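Local coordinates for endoglucanase FnCel5A (Fervidobacterium nodosum, PDB 3NCO), which probably hydrolyses internal beta-1,4-glucosidic bonds of cellulose as an endoglucanase of glycoside hydrolase family 5, at residues G39-D44 with L81-H86; E45-I50 with V88-K93; G27-L30 with V34-S37; N17-H22 with D95-I100. All coordinates share one frame; numbering follows the deposited sequence.

Contact 1: residues G39-D44 with L81-H86; sequences GVYIED and LDRVKH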
loop_
_atom_site.group_PDB
_atom_site.type_symbol
_atom_site.label_atom_id
_atom_site.label_comp_id
_atom_site.label_asym_id
_atom_site.label_seq_id
_atom_site.Cartn_x
_atom_site.Cartn_y
_atom_site.Cartn_z
ATOM N N GLY A 39 -5.894 5.859 17.291
ATOM C CA GLY A 39 -7.345 5.716 17.366
ATOM C C GLY A 39 -7.919 4.547 16.573
ATOM O O GLY A 39 -9.146 4.403 16.491
ATOM N N VAL A 40 -7.049 3.743 15.986
ATOM C CA VAL A 40 -7.504 2.562 15.248
ATOM C C VAL A 40 -6.855 1.317 15.802
ATOM O O VAL A 40 -5.641 1.278 16.056
ATOM C CB VAL A 40 -7.184 2.670 13.772
ATOM C CG1 VAL A 40 -7.802 1.489 13.018
ATOM C CG2 VAL A 40 -7.735 3.977 13.201
ATOM N N TYR A 41 -7.663 0.274 16.010
ATOM C CA TYR A 41 -7.103 -0.965 16.539
ATOM C C TYR A 41 -7.816 -2.041 15.751
ATOM O O TYR A 41 -9.062 -2.031 15.695
ATOM C CB TYR A 41 -7.389 -1.123 18.044
ATOM C CG TYR A 41 -6.827 -2.428 18.565
ATOM C CD1 TYR A 41 -5.477 -2.527 18.832
ATOM C CD2 TYR A 41 -7.651 -3.563 18.746
ATOM C CE1 TYR A 41 -4.904 -3.731 19.281
ATOM C CE2 TYR A 41 -7.087 -4.790 19.160
ATOM C CZ TYR A 41 -5.717 -4.845 19.418
ATOM O OH TYR A 41 -5.134 -6.020 19.865
ATOM N N ILE A 42 -7.059 -2.957 15.147
ATOM C CA ILE A 42 -7.669 -3.948 14.237
ATOM C C ILE A 42 -8.462 -5.026 14.988
ATOM O O ILE A 42 -7.914 -5.804 15.755
ATOM C CB ILE A 42 -6.617 -4.576 13.282
ATOM C CG1 ILE A 42 -5.867 -3.450 12.515
ATOM C CG2 ILE A 42 -7.323 -5.605 12.327
ATOM C CD1 ILE A 42 -4.685 -3.888 11.735
ATOM N N GLU A 43 -9.757 -5.031 14.744
ATOM C CA GLU A 43 -10.657 -6.035 15.296
ATOM C C GLU A 43 -10.728 -7.192 14.332
ATOM O O GLU A 43 -10.724 -7.002 13.118
ATOM C CB GLU A 43 -12.082 -5.422 15.551
ATOM C CG GLU A 43 -12.052 -4.225 16.568
ATOM C CD GLU A 43 -13.446 -3.492 16.821
ATOM O OE1 GLU A 43 -14.531 -4.129 16.550
ATOM O OE2 GLU A 43 -13.485 -2.288 17.345
ATOM N N ASP A 44 -10.818 -8.418 14.866
ATOM C CA ASP A 44 -10.902 -9.583 13.972
ATOM C C ASP A 44 -12.099 -9.457 13.056
ATOM O O ASP A 44 -12.053 -9.921 11.897
ATOM C CB ASP A 44 -11.085 -10.856 14.817
ATOM C CG ASP A 44 -9.804 -11.291 15.526
ATOM O OD1 ASP A 44 -8.769 -10.582 15.428
ATOM O OD2 ASP A 44 -9.869 -12.379 16.201
ATOM N N LEU A 81 5.423 -9.636 16.768
ATOM C CA LEU A 81 5.389 -10.590 15.689
ATOM C C LEU A 81 4.135 -11.474 15.846
ATOM O O LEU A 81 3.413 -11.749 14.866
ATOM C CB LEU A 81 6.659 -11.466 15.737
ATOM C CG LEU A 81 6.770 -12.518 14.606
ATOM C CD1 LEU A 81 6.618 -11.897 13.191
ATOM C CD2 LEU A 81 8.101 -13.279 14.751
ATOM N N ASP A 82 3.845 -11.885 17.085
ATOM C CA ASP A 82 2.665 -12.724 17.341
ATOM C C ASP A 82 1.377 -12.004 16.938
ATOM O O ASP A 82 0.474 -12.606 16.361
ATOM C CB ASP A 82 2.615 -13.141 18.801
ATOM C CG ASP A 82 3.653 -14.192 19.126
ATOM O OD1 ASP A 82 4.281 -14.731 18.183
ATOM O OD2 ASP A 82 3.804 -14.496 20.332
ATOM N N ARG A 83 1.334 -10.722 17.236
ATOM C CA ARG A 83 0.188 -9.889 16.855
ATOM C C ARG A 83 0.002 -9.851 15.335
ATOM O O ARG A 83 -1.144 -10.028 14.834
ATOM C CB ARG A 83 0.413 -8.433 17.361
ATOM C CG ARG A 83 -0.684 -7.404 16.989
ATOM C CD ARG A 83 -2.078 -7.844 17.377
ATOM N NE ARG A 83 -3.045 -6.874 16.894
ATOM C CZ ARG A 83 -4.349 -7.106 16.786
ATOM N NH1 ARG A 83 -4.861 -8.291 17.158
ATOM N NH2 ARG A 83 -5.146 -6.127 16.298
ATOM N N VAL A 84 1.098 -9.537 14.613
ATOM C CA VAL A 84 0.983 -9.482 13.143
ATOM C C VAL A 84 0.539 -10.861 12.577
ATOM O O VAL A 84 -0.304 -10.942 11.663
ATOM C CB VAL A 84 2.280 -8.912 12.482
ATOM C CG1 VAL A 84 2.157 -8.874 10.971
ATOM C CG2 VAL A 84 2.525 -7.501 12.967
ATOM N N LYS A 85 1.126 -11.924 13.116
ATOM C CA LYS A 85 0.757 -13.289 12.675
ATOM C C LYS A 85 -0.713 -13.533 12.941
ATOM O O LYS A 85 -1.415 -14.152 12.123
ATOM C CB LYS A 85 1.572 -14.375 13.372
ATOM C CG LYS A 85 2.970 -14.510 12.842
ATOM C CD LYS A 85 3.886 -15.345 13.720
ATOM C CE LYS A 85 3.789 -16.844 13.450
ATOM N NZ LYS A 85 4.945 -17.524 14.152
ATOM N N HIS A 86 -1.183 -13.099 14.103
ATOM C CA HIS A 86 -2.613 -13.243 14.380
ATOM C C HIS A 86 -3.472 -12.501 13.352
ATOM O O HIS A 86 -4.440 -13.033 12.802
ATOM C CB HIS A 86 -2.966 -12.774 15.782
ATOM C CG HIS A 86 -4.440 -12.675 16.006
ATOM N ND1 HIS A 86 -5.232 -13.786 16.249
ATOM C CD2 HIS A 86 -5.280 -11.617 15.932
ATOM C CE1 HIS A 86 -6.497 -13.399 16.370
ATOM N NE2 HIS A 86 -6.551 -12.083 16.182
HETATM O O HOH W 1 -7.865 -8.240 16.676
#

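Contact 2: residues E45-I50 with V88-K93; sequences EYFKII and VDVALK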
loop_
_atom_site.group_PDB
_atom_site.type_symbol
_atom_site.label_atom_id
_atom_site.label_comp_id
_atom_site.label_asym_id
_atom_site.label_seq_id
_atom_site.Cartn_x
_atom_site.Cartn_y
_atom_site.Cartn_z
ATOM N N GLU A 45 -13.194 -8.883 13.563
ATOM C CA GLU A 45 -14.448 -8.752 12.762
ATOM C C GLU A 45 -14.233 -7.887 11.509
ATOM O O GLU A 45 -14.947 -8.015 10.543
ATOM C CB GLU A 45 -15.622 -8.178 13.575
ATOM C CG GLU A 45 -15.380 -6.677 13.923
ATOM C CD GLU A 45 -16.384 -6.044 14.883
ATOM O OE1 GLU A 45 -17.321 -5.320 14.411
ATOM O OE2 GLU A 45 -16.240 -6.267 16.133
ATOM N N TYR A 46 -13.237 -6.995 11.531
ATOM C CA TYR A 46 -13.015 -6.111 10.384
ATOM C C TYR A 46 -12.798 -6.900 9.102
ATOM O O TYR A 46 -13.254 -6.480 8.019
ATOM C CB TYR A 46 -11.793 -5.232 10.608
ATOM C CG TYR A 46 -11.985 -4.086 11.608
ATOM C CD1 TYR A 46 -13.244 -3.787 12.139
ATOM C CD2 TYR A 46 -10.913 -3.269 11.930
ATOM C CE1 TYR A 46 -13.406 -2.708 13.045
ATOM C CE2 TYR A 46 -11.054 -2.196 12.799
ATOM C CZ TYR A 46 -12.299 -1.902 13.323
ATOM O OH TYR A 46 -12.429 -0.833 14.206
ATOM N N PHE A 47 -12.096 -8.021 9.230
ATOM C CA PHE A 47 -11.785 -8.815 7.991
ATOM C C PHE A 47 -13.015 -9.521 7.407
ATOM O O PHE A 47 -13.158 -9.622 6.157
ATOM C CB PHE A 47 -10.608 -9.750 8.226
ATOM C CG PHE A 47 -9.368 -9.029 8.603
ATOM C CD1 PHE A 47 -8.727 -8.202 7.684
ATOM C CD2 PHE A 47 -8.842 -9.147 9.878
ATOM C CE1 PHE A 47 -7.554 -7.481 8.038
ATOM C CE2 PHE A 47 -7.690 -8.437 10.258
ATOM C CZ PHE A 47 -7.038 -7.624 9.332
ATOM N N LYS A 48 -13.912 -9.978 8.280
ATOM C CA LYS A 48 -15.167 -10.562 7.839
ATOM C C LYS A 48 -16.003 -9.475 7.164
ATOM O O LYS A 48 -16.595 -9.711 6.128
ATOM C CB LYS A 48 -15.929 -11.189 9.035
ATOM C CG LYS A 48 -17.322 -11.692 8.683
ATOM C CD LYS A 48 -18.019 -12.238 9.921
ATOM C CE LYS A 48 -19.490 -12.577 9.582
ATOM N NZ LYS A 48 -20.281 -13.185 10.693
ATOM N N ILE A 49 -15.995 -8.274 7.741
ATOM C CA ILE A 49 -16.713 -7.100 7.173
ATOM C C ILE A 49 -16.192 -6.704 5.795
ATOM O O ILE A 49 -16.936 -6.493 4.839
ATOM C CB ILE A 49 -16.638 -5.952 8.193
ATOM C CG1 ILE A 49 -17.519 -6.306 9.402
ATOM C CG2 ILE A 49 -17.058 -4.609 7.622
ATOM C CD1 ILE A 49 -17.227 -5.499 10.649
ATOM N N ILE A 50 -14.883 -6.591 5.715
ATOM C CA ILE A 50 -14.252 -6.289 4.441
ATOM C C ILE A 50 -14.574 -7.318 3.353
ATOM O O ILE A 50 -14.891 -6.972 2.208
ATOM C CB ILE A 50 -12.699 -6.135 4.657
ATOM C CG1 ILE A 50 -12.412 -4.874 5.517
ATOM C CG2 ILE A 50 -11.919 -6.058 3.286
ATOM C CD1 ILE A 50 -10.957 -4.754 5.976
ATOM N N VAL A 88 -2.697 -11.469 10.252
ATOM C CA VAL A 88 -2.621 -12.156 8.942
ATOM C C VAL A 88 -3.462 -13.415 8.917
ATOM O O VAL A 88 -4.177 -13.649 7.922
ATOM C CB VAL A 88 -1.244 -12.691 8.713
ATOM C CG1 VAL A 88 -1.197 -13.501 7.419
ATOM C CG2 VAL A 88 -0.328 -11.496 8.554
ATOM N N ASP A 89 -3.408 -14.190 10.008
ATOM C CA ASP A 89 -4.188 -15.432 10.113
ATOM C C ASP A 89 -5.681 -15.165 9.928
ATOM O O ASP A 89 -6.366 -15.855 9.162
ATOM C CB ASP A 89 -3.990 -16.096 11.481
ATOM C CG ASP A 89 -2.646 -16.782 11.629
ATOM O OD1 ASP A 89 -1.957 -17.007 10.618
ATOM O OD2 ASP A 89 -2.321 -17.122 12.798
ATOM N N VAL A 90 -6.189 -14.163 10.647
ATOM C CA VAL A 90 -7.603 -13.839 10.559
ATOM C C VAL A 90 -7.970 -13.355 9.151
ATOM O O VAL A 90 -9.032 -13.673 8.633
ATOM C CB VAL A 90 -7.966 -12.761 11.600
ATOM C CG1 VAL A 90 -9.406 -12.346 11.444
ATOM C CG2 VAL A 90 -7.728 -13.261 13.008
ATOM N N ALA A 91 -7.118 -12.554 8.525
ATOM C CA ALA A 91 -7.529 -12.089 7.197
ATOM C C ALA A 91 -7.553 -13.242 6.180
ATOM O O ALA A 91 -8.452 -13.328 5.369
ATOM C CB ALA A 91 -6.564 -10.987 6.720
ATOM N N LEU A 92 -6.589 -14.156 6.283
ATOM C CA LEU A 92 -6.544 -15.338 5.395
ATOM C C LEU A 92 -7.714 -16.256 5.699
ATOM O O LEU A 92 -8.259 -16.920 4.799
ATOM C CB LEU A 92 -5.218 -16.079 5.554
ATOM C CG LEU A 92 -3.959 -15.443 5.023
ATOM C CD1 LEU A 92 -2.781 -16.324 5.439
ATOM C CD2 LEU A 92 -4.070 -15.271 3.481
ATOM N N LYS A 93 -8.118 -16.278 6.962
ATOM C CA LYS A 93 -9.253 -17.079 7.343
ATOM C C LYS A 93 -10.518 -16.598 6.627
ATOM O O LYS A 93 -11.389 -17.384 6.314
ATOM C CB LYS A 93 -9.442 -17.062 8.883
ATOM C CG LYS A 93 -10.788 -17.598 9.360
ATOM C CD LYS A 93 -10.978 -17.373 10.886
ATOM C CE LYS A 93 -12.206 -18.156 11.410
ATOM N NZ LYS A 93 -12.384 -17.928 12.889
#

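Contact 3: residues G27-L30 with V34-S37; sequences GNAL and VEGS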
loop_
_atom_site.group_PDB
_atom_site.type_symbol
_atom_site.label_atom_id
_atom_site.label_comp_id
_atom_site.label_asym_id
_atom_site.label_seq_id
_atom_site.Cartn_x
_atom_site.Cartn_y
_atom_site.Cartn_z
ATOM N N GLY A 27 -5.264 0.735 7.605
ATOM C CA GLY A 27 -4.333 1.773 8.055
ATOM C C GLY A 27 -4.660 2.502 9.357
ATOM O O GLY A 27 -5.788 2.401 9.900
ATOM N N ASN A 28 -3.662 3.285 9.782
ATOM C CA ASN A 28 -3.686 4.023 11.041
ATOM C C ASN A 28 -3.666 3.118 12.255
ATOM O O ASN A 28 -4.063 3.564 13.336
ATOM C CB ASN A 28 -4.931 4.943 11.106
ATOM C CG ASN A 28 -4.721 6.279 10.401
ATOM O OD1 ASN A 28 -4.360 6.328 9.245
ATOM N ND2 ASN A 28 -5.014 7.363 11.097
ATOM N N ALA A 29 -3.223 1.863 12.065
ATOM C CA ALA A 29 -3.238 0.868 13.117
ATOM C C ALA A 29 -1.807 0.366 13.411
ATOM O O ALA A 29 -1.135 0.914 14.295
ATOM C CB ALA A 29 -4.182 -0.318 12.774
ATOM N N LEU A 30 -1.334 -0.682 12.710
ATOM C CA LEU A 30 -0.037 -1.246 13.062
ATOM C C LEU A 30 1.135 -0.362 12.614
ATOM O O LEU A 30 2.283 -0.708 12.967
ATOM C CB LEU A 30 0.164 -2.630 12.446
ATOM C CG LEU A 30 -0.631 -3.698 13.221
ATOM C CD1 LEU A 30 -0.935 -4.924 12.296
ATOM C CD2 LEU A 30 0.082 -4.116 14.557
ATOM N N VAL A 34 2.412 2.626 18.469
ATOM C CA VAL A 34 1.808 1.501 19.171
ATOM C C VAL A 34 0.384 1.362 18.592
ATOM O O VAL A 34 -0.360 2.359 18.449
ATOM C CB VAL A 34 1.701 1.757 20.694
ATOM C CG1 VAL A 34 0.918 0.612 21.330
ATOM C CG2 VAL A 34 3.071 1.854 21.351
ATOM N N GLU A 35 -0.012 0.127 18.243
ATOM C CA GLU A 35 -1.341 -0.020 17.604
ATOM C C GLU A 35 -2.393 0.501 18.576
ATOM O O GLU A 35 -2.461 0.099 19.753
ATOM C CB GLU A 35 -1.639 -1.462 17.247
ATOM C CG GLU A 35 -2.869 -1.631 16.322
ATOM C CD GLU A 35 -3.322 -3.084 16.179
ATOM O OE1 GLU A 35 -2.630 -3.957 16.722
ATOM O OE2 GLU A 35 -4.383 -3.335 15.548
ATOM N N GLY A 36 -3.259 1.362 18.045
ATOM C CA GLY A 36 -4.311 1.980 18.866
ATOM C C GLY A 36 -4.000 3.431 19.191
ATOM O O GLY A 36 -4.898 4.215 19.493
ATOM N N SER A 37 -2.724 3.804 19.143
ATOM C CA SER A 37 -2.408 5.153 19.600
ATOM C C SER A 37 -2.857 6.291 18.647
ATOM O O SER A 37 -2.824 7.482 19.045
ATOM C CB SER A 37 -0.919 5.243 19.947
ATOM O OG SER A 37 -0.134 5.173 18.773
HETATM O O HOH W 2 -3.808 3.342 16.027
#

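Contact 4: residues N17-H22 with D95-I100; sequences NKMIGH and DLVVII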
loop_
_atom_site.group_PDB
_atom_site.type_symbol
_atom_site.label_atom_id
_atom_site.label_comp_id
_atom_site.label_asym_id
_atom_site.label_seq_id
_atom_site.Cartn_x
_atom_site.Cartn_y
_atom_site.Cartn_z
ATOM N N ASN A 17 -1.061 -10.628 -9.442
ATOM C CA ASN A 17 -1.508 -9.212 -9.329
ATOM C C ASN A 17 -3.021 -9.112 -9.466
ATOM O O ASN A 17 -3.662 -8.372 -8.735
ATOM C CB ASN A 17 -0.809 -8.336 -10.383
ATOM C CG ASN A 17 -1.060 -6.858 -10.172
ATOM O OD1 ASN A 17 -0.863 -6.318 -9.088
ATOM N ND2 ASN A 17 -1.440 -6.188 -11.251
ATOM N N LYS A 18 -3.602 -9.937 -10.346
ATOM C CA LYS A 18 -5.077 -9.943 -10.521
ATOM C C LYS A 18 -5.800 -10.405 -9.262
ATOM O O LYS A 18 -6.961 -10.007 -8.996
ATOM C CB LYS A 18 -5.462 -10.858 -11.697
ATOM C CG LYS A 18 -5.322 -10.156 -13.001
ATOM C CD LYS A 18 -5.480 -11.130 -14.175
ATOM C CE LYS A 18 -6.912 -11.109 -14.705
ATOM N NZ LYS A 18 -7.895 -11.641 -13.698
HETATM N N MSE A 19 -5.121 -11.249 -8.485
HETATM C CA MSE A 19 -5.664 -11.691 -7.190
HETATM C C MSE A 19 -5.787 -10.561 -6.163
HETATM O O MSE A 19 -6.674 -10.603 -5.286
HETATM C CB MSE A 19 -4.852 -12.836 -6.637
HETATM C CG MSE A 19 -5.025 -14.131 -7.415
HETATM SE SE MSE A 19 -3.681 -15.434 -6.729
HETATM C CE MSE A 19 -3.884 -15.227 -4.814
ATOM N N ILE A 20 -4.920 -9.554 -6.267
ATOM C CA ILE A 20 -5.088 -8.343 -5.427
ATOM C C ILE A 20 -6.458 -7.709 -5.724
ATOM O O ILE A 20 -7.155 -7.255 -4.813
ATOM C CB ILE A 20 -3.934 -7.319 -5.635
ATOM C CG1 ILE A 20 -2.600 -7.986 -5.237
ATOM C CG2 ILE A 20 -4.185 -6.019 -4.835
ATOM C CD1 ILE A 20 -1.406 -7.057 -5.553
ATOM N N GLY A 21 -6.811 -7.673 -7.005
ATOM C CA GLY A 21 -8.112 -7.178 -7.411
ATOM C C GLY A 21 -8.466 -5.792 -6.882
ATOM O O GLY A 21 -7.787 -4.817 -7.133
ATOM N N HIS A 22 -9.604 -5.706 -6.199
ATOM C CA HIS A 22 -9.981 -4.488 -5.526
ATOM C C HIS A 22 -9.844 -4.667 -4.017
ATOM O O HIS A 22 -10.579 -5.458 -3.401
ATOM C CB HIS A 22 -11.413 -4.107 -5.871
ATOM C CG HIS A 22 -11.629 -3.722 -7.311
ATOM N ND1 HIS A 22 -11.376 -4.578 -8.361
ATOM C CD2 HIS A 22 -12.138 -2.593 -7.870
ATOM C CE1 HIS A 22 -11.709 -3.992 -9.504
ATOM N NE2 HIS A 22 -12.170 -2.786 -9.235
ATOM N N ASP A 95 -10.573 -15.362 3.680
ATOM C CA ASP A 95 -10.381 -15.503 2.222
ATOM C C ASP A 95 -10.011 -14.175 1.537
ATOM O O ASP A 95 -10.416 -13.901 0.389
ATOM C CB ASP A 95 -11.608 -16.121 1.570
ATOM C CG ASP A 95 -11.801 -17.578 1.960
ATOM O OD1 ASP A 95 -10.827 -18.239 2.380
ATOM O OD2 ASP A 95 -12.939 -18.070 1.825
ATOM N N LEU A 96 -9.208 -13.370 2.222
ATOM C CA LEU A 96 -8.636 -12.161 1.597
ATOM C C LEU A 96 -7.213 -12.451 1.203
ATOM O O LEU A 96 -6.527 -13.175 1.925
ATOM C CB LEU A 96 -8.640 -11.008 2.611
ATOM C CG LEU A 96 -10.052 -10.529 2.986
ATOM C CD1 LEU A 96 -10.025 -9.633 4.276
ATOM C CD2 LEU A 96 -10.707 -9.743 1.846
ATOM N N VAL A 97 -6.732 -11.842 0.082
ATOM C CA VAL A 97 -5.306 -11.809 -0.198
ATOM C C VAL A 97 -4.771 -10.752 0.764
ATOM O O VAL A 97 -5.483 -9.755 1.054
ATOM C CB VAL A 97 -5.080 -11.438 -1.677
ATOM C CG1 VAL A 97 -3.647 -10.987 -1.942
ATOM C CG2 VAL A 97 -5.366 -12.688 -2.517
ATOM N N VAL A 98 -3.555 -10.974 1.288
ATOM C CA VAL A 98 -3.067 -10.079 2.328
ATOM C C VAL A 98 -1.691 -9.585 1.903
ATOM O O VAL A 98 -0.846 -10.421 1.497
ATOM C CB VAL A 98 -2.953 -10.812 3.682
ATOM C CG1 VAL A 98 -2.442 -9.851 4.742
ATOM C CG2 VAL A 98 -4.327 -11.453 4.038
ATOM N N ILE A 99 -1.484 -8.253 2.003
ATOM C CA ILE A 99 -0.188 -7.644 1.691
ATOM C C ILE A 99 0.318 -7.086 3.021
ATOM O O ILE A 99 -0.378 -6.290 3.647
ATOM C CB ILE A 99 -0.348 -6.504 0.655
ATOM C CG1 ILE A 99 -0.767 -6.990 -0.760
ATOM C CG2 ILE A 99 0.990 -5.773 0.475
ATOM C CD1 ILE A 99 -1.421 -5.931 -1.599
ATOM N N ILE A 100 1.494 -7.551 3.483
ATOM C CA ILE A 100 2.085 -6.956 4.700
ATOM C C ILE A 100 3.366 -6.210 4.260
ATOM O O ILE A 100 4.140 -6.756 3.444
ATOM C CB ILE A 100 2.380 -8.029 5.822
ATOM C CG1 ILE A 100 3.472 -9.050 5.369
ATOM C CG2 ILE A 100 1.050 -8.704 6.425
ATOM C CD1 ILE A 100 3.810 -10.075 6.522
#

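Contact 1: residues G39-D44 with L81-H86
Ile42 O receives two donors: it lies in the plane of the Arg83 guanidinium, whose NH2, 2.8 Å from Ile42 O, meets a lone pair within the carbonyl plane, while a water donates to Ile42 O from 2.6 Å. The same water donates to Asp44 OD1 and accepts from Arg83 NH1. Tyr41 lies flat over the guanidinium, the planes 6° apart; Tyr41 OH sits above the centre of the group, 3.4 Å from Arg83 CZ, and Arg83 NH2 lies over the rim of the phenol ring. The arginine chain leaves with CG anti to the backbone N and then bends at chi2 (53°), which delivers its head to this slot, where NE also forms a salt bridge with Glu35. A leucine at Arg83 would probably leave Glu35 OE1 without its ion pair and the Tyr41 ring without its flat neighbour. One helical turn on, His86 NE2 donates to Asp44 OD1 at 2.8 Å, on the syn side of the carboxylate, with ring and carboxylate planes 33° apart. The contact lies at the surface: it fastens the loop entering helix 44-53 to helix 78-93, whose Leu81 and Val84 pack on helix 112-130.

Contact 2: residues E45-I50 with V88-K93
Phe47 lies against Ala91, and their CA atoms are the nearest pair between 45-50 and 88-93, with 5.4 Å from Phe47 CA to Ala91 CA. The methyl of Ala91 sits over one face of the phenyl ring in a CH-pi contact: Ala91 CB is 3.9 Å from the Phe47 ring centroid and 19° off the ring normal, displaced toward the CD1 side, where Phe47 CD1 is 3.7 Å away. With Phe47 CG anti to the carbonyl carbon (chi1 -60°), the ring is turned so that this face meets the methyl. The small alanine probably allows so close an approach. Val90 belongs to the close part too, though only partly buried: it offers a single methyl, Val90 CG1, to Phe47 CD2 at 3.6 Å, the two side chains crossing at about a right angle. These are adjacent helices of the outer layer of a (beta/alpha)8 barrel, and Phe47 and Ala91 both rest on Val58 of strand 57-60, so the tight part of the interface faces the barrel wall. An alanine at Phe47 would probably open a gap above Val58 and leave the methyls of Ala91 and Val90 without their aromatic partner. Toward solvent the packing thins: Lys48 and Lys93 stand exposed and do not touch the opposite helix segment; Lys48 packs instead on Asn94, whose ND2 donates to Val90 O.

Contact 3: residues G27-L30 with V34-S37
Leu30 CA and Glu35 CA lie 4.9 Å apart as the chain doubles back into a type II beta turn from Val34 to Ser37. The turn is held by Val34 O, which accepts both Ser37 N at 2.9 Å and Ser37 OG at 2.8 Å; Gly36 fills the third position with the positive phi (105°) usual there. Between the two segments Glu35 CA makes a C-H...O contact with Ala29 O at 3.4 Å, and a water joins Asn28 O to Gly36 N, donating to the first and accepting from the second. Among side chains Glu35 carries the contact. Its CG, anti to the backbone N (chi1 -168°), starts an extended chain that runs past Ala29, with Glu35 CG 4.0 Å from Ala29 CB, and brings the carboxylate beside Leu30, where Glu35 OE1 is 3.5 Å from Leu30 CD2. The carboxylate is satisfied further on: OE2 accepts from Ile42 N, with Arg83 beyond OE1, so the charge lies between an apolar flank and two polar partners. The whole is a compact fold of the loop that follows strand 22-25, at the C-terminal rim of the (beta/alpha)8 barrel, the end at which family 5 glycoside hydrolases carry their active-site cleft.

Contact 4: residues N17-H22 with D95-I100
Met19, present as selenomethionine, reaches across to Val97 at both ends of its side chain. Its CB begins 4.2 Å from Val97 CG2; CG, set anti to the carbonyl carbon, and SE lead on without touching the valine; a bend at the last torsion (chi3 46°) then turns the terminal methyl back, so that Met19 CE closes on Val97 CG2 at 3.7 Å. The same valine methyl also lies 3.7 Å from the backbone Met19 O, and is therefore cradled between the main chain and the tip of the selenomethionine. The two side chains cross at about a right angle, and Lys136 touches Met19 as well. Deeper in, Ile20 and Ile99 meet methyl to methyl, Ile20 CD1 lying 4.1 Å from Ile99 CD1. This is a lighter touch, filled out by Phe138 and Phe257 of other barrel strands, which pack on Ile20. Val97 and Ile99, alternate residues of strand 97-101, both direct their side chains at the segment 17-22, whereas Val98 between them packs on Ala91 and Leu92 of helix 78-93. Gly21, with a positive phi of 53°, is the first residue to leave helical backbone angles, and the chain turns into strand 22-25, while Ile20 O accepts from Ser57 OG. Helix 12-20 thus lies across the N-terminal ends of the strands, and Met19 and Ile20 send apolar side chains into the bottom of the (beta/alpha)8 barrel, probably helping to close the end away from the catalytic rim expected for this family.

In the fold
Contacts 2 and 4 are buried and apolar in their side-chain contacts, whereas contact 1 is a surface contact of charges, flat groups and water, and contact 3, partly buried, mixes polar and apolar touches. Contacts 1 and 2 share helix 78-93, gripped first by the incoming loop and then by helix 44-53; Ile42 CG2 packs on Phe47 CE2 between them. Contacts 1 and 3 meet through the carboxylate of Glu35. Contacts 2 and 4 join where helix 78-93 ends in a Schellman motif at Asp95 and runs on into strand 97-101, so that strand faces the helices on one side and the barrel interior on the other.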